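Local structure of protein-arginine-phosphatase (Bacillus subtilis subsp. subtilis, 4KK3) at residues Met83-Gln86 with His87-Ile90. The protein removes the phosphate from phosphoarginine residues of many proteins, counteracting the arginine kinase McsB, with almost no activity on phosphoserine, phosphothreonine or phosphotyrosine peptides. Residues are numbered along the deposited sequence; the frame is centred on the assembly and turned at random.
Sequences MTHQ and HKQI
Thr84 OG1 sits between its own backbone N and carbonyl carbon (chi1 75°), and the His87 ring swings back beside its backbone N (chi1 -71°), so hydroxyl and imidazole meet at the start of helix 85-94. Thr84 is the N-cap: its OG1 accepts from His87 N at 3.0 Å. In return His87 ND1 takes the N-H of Thr84 at 3.2 Å, completing a capping box. That donor lies 35° out of the imidazole plane, and the bond is bent as well. Thr84 OG1 also lies over one face of the His87 ring, 3.2 Å above its plane and offset toward the rim, and Met83 CB packs 3.6 Å from His87 ND1. One turn on, Ile90 N bonds to Gln86 O at 3.0 Å, while Lys88 lies alongside His85 and carries NZ to a salt bridge with Glu107. The far nitrogen of His87, NE2, is hydrogen-bonded to Thr8 of the substrate-binding loop. Replacing His87 by an alanine would probably deprive Thr84 N of its side-chain acceptor and Thr8 of this partner, cutting this link between cap and loop. Bonds at both ring nitrogens probably restrain the imidazole's rotation, and ND1 as acceptor is consistent with a ring unprotonated there.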
HETATM    1  N   MSE A  83      -2.111  -5.593   2.271  1.00 14.63           N
HETATM    2  CA  MSE A  83      -3.013  -5.981   1.179  1.00 18.03           C
HETATM    3  C   MSE A  83      -3.947  -7.132   1.550  1.00 18.97           C
HETATM    4  O   MSE A  83      -5.125  -7.149   1.168  1.00 19.18           O
HETATM    5  CB  MSE A  83      -2.236  -6.344  -0.086  1.00 17.61           C
HETATM    6  CG  MSE A  83      -1.431  -5.199  -0.675  1.00 11.65           C
HETATM    7 SE   MSE A  83      -2.527  -3.615  -1.067  0.92 24.33          SE
HETATM    8  CE  MSE A  83      -1.238  -2.268  -0.526  1.00 34.76           C
ATOM      9  N   THR A  84      -3.424  -8.105   2.291  1.00 16.74           N
ATOM     10  CA  THR A  84      -4.218  -9.284   2.632  1.00 17.80           C
ATOM     11  C   THR A  84      -4.208  -9.583   4.136  1.00 17.57           C
ATOM     12  O   THR A  84      -3.337  -9.114   4.878  1.00 17.28           O
ATOM     13  CB  THR A  84      -3.718 -10.553   1.907  1.00 20.95           C
ATOM     14  OG1 THR A  84      -2.511 -11.010   2.529  1.00 21.79           O
ATOM     15  CG2 THR A  84      -3.455 -10.280   0.412  1.00 18.06           C
ATOM     16  N   HIS A  85      -5.163 -10.393   4.576  1.00 19.72           N
ATOM     17  CA  HIS A  85      -5.195 -10.794   5.973  1.00 23.44           C
ATOM     18  C   HIS A  85      -3.980 -11.666   6.319  1.00 21.51           C
ATOM     19  O   HIS A  85      -3.449 -11.598   7.418  1.00 20.91           O
ATOM     20  CB  HIS A  85      -6.539 -11.453   6.339  1.00 26.44           C
ATOM     21  CG  HIS A  85      -7.624 -10.463   6.654  1.00 33.80           C
ATOM     22  ND1 HIS A  85      -8.448  -9.925   5.688  1.00 40.18           N
ATOM     23  CD2 HIS A  85      -8.009  -9.903   7.828  1.00 33.23           C
ATOM     24  CE1 HIS A  85      -9.291  -9.076   6.251  1.00 38.90           C
ATOM     25  NE2 HIS A  85      -9.052  -9.053   7.550  1.00 40.80           N
ATOM     26  N   GLN A  86      -3.506 -12.443   5.359  1.00 22.50           N
ATOM     27  CA  GLN A  86      -2.270 -13.183   5.554  1.00 23.77           C
ATOM     28  C   GLN A  86      -1.064 -12.261   5.766  1.00 18.23           C
ATOM     29  O   GLN A  86      -0.153 -12.590   6.514  1.00 21.07           O
ATOM     30  CB  GLN A  86      -2.003 -14.104   4.369  1.00 29.36           C
ATOM     31  CG  GLN A  86      -0.806 -14.980   4.579  1.00 31.92           C
ATOM     32  CD  GLN A  86      -0.973 -15.898   5.778  1.00 35.22           C
ATOM     33  OE1 GLN A  86      -0.368 -15.691   6.830  1.00 43.05           O
ATOM     34  NE2 GLN A  86      -1.802 -16.911   5.623  1.00 32.38           N
ATOM     35  N   HIS A  87      -1.044 -11.109   5.095  1.00 18.14           N
ATOM     36  CA  HIS A  87       0.032 -10.164   5.364  1.00 17.35           C
ATOM     37  C   HIS A  87       0.027  -9.702   6.823  1.00 20.01           C
ATOM     38  O   HIS A  87       1.082  -9.592   7.421  1.00 19.76           O
ATOM     39  CB  HIS A  87      -0.054  -8.961   4.441  1.00 14.78           C
ATOM     40  CG  HIS A  87       0.293  -9.270   3.022  1.00 18.53           C
ATOM     41  ND1 HIS A  87      -0.301  -8.624   1.958  1.00 19.47           N
ATOM     42  CD2 HIS A  87       1.184 -10.138   2.488  1.00 21.32           C
ATOM     43  CE1 HIS A  87       0.204  -9.089   0.828  1.00 23.37           C
ATOM     44  NE2 HIS A  87       1.107 -10.009   1.121  1.00 20.69           N
ATOM     45  N   LYS A  88      -1.154  -9.439   7.385  1.00 20.63           N
ATOM     46  CA  LYS A  88      -1.279  -9.083   8.809  1.00 26.82           C
ATOM     47  C   LYS A  88      -0.672 -10.130   9.718  1.00 26.09           C
ATOM     48  O   LYS A  88      -0.025  -9.811  10.717  1.00 25.91           O
ATOM     49  CB  LYS A  88      -2.746  -8.911   9.204  1.00 29.12           C
ATOM     50  CG  LYS A  88      -3.388  -7.674   8.630  1.00 27.06           C
ATOM     51  CD  LYS A  88      -4.855  -7.530   9.022  1.00 28.84           C
ATOM     52  CE  LYS A  88      -5.112  -7.774  10.493  1.00 37.32           C
ATOM     53  NZ  LYS A  88      -6.558  -7.561  10.799  1.00 34.42           N
ATOM     54  N   GLN A  89      -0.895 -11.387   9.358  1.00 23.17           N
ATOM     55  CA  GLN A  89      -0.398 -12.531  10.111  1.00 31.36           C
ATOM     56  C   GLN A  89       1.115 -12.609  10.089  1.00 28.20           C
ATOM     57  O   GLN A  89       1.755 -12.888  11.110  1.00 23.70           O
ATOM     58  CB  GLN A  89      -0.981 -13.824   9.540  1.00 33.11           C
ATOM     59  CG  GLN A  89      -2.464 -13.958   9.756  1.00 39.09           C
ATOM     60  CD  GLN A  89      -2.833 -13.808  11.220  1.00 47.89           C
ATOM     61  OE1 GLN A  89      -2.137 -14.309  12.107  1.00 49.73           O
ATOM     62  NE2 GLN A  89      -3.911 -13.087  11.484  1.00 50.34           N
ATOM     63  N   ILE A  90       1.688 -12.393   8.914  1.00 23.56           N
ATOM     64  CA  ILE A  90       3.128 -12.390   8.793  1.00 21.06           C
ATOM     65  C   ILE A  90       3.721 -11.229   9.575  1.00 21.15           C
ATOM     66  O   ILE A  90       4.751 -11.393  10.226  1.00 26.71           O
ATOM     67  CB  ILE A  90       3.567 -12.290   7.315  1.00 21.43           C
ATOM     68  CG1 ILE A  90       3.020 -13.476   6.523  1.00 31.33           C
ATOM     69  CG2 ILE A  90       5.096 -12.229   7.199  1.00 22.24           C
ATOM     70  CD1 ILE A  90       3.527 -14.810   6.999  1.00 41.55           C
TER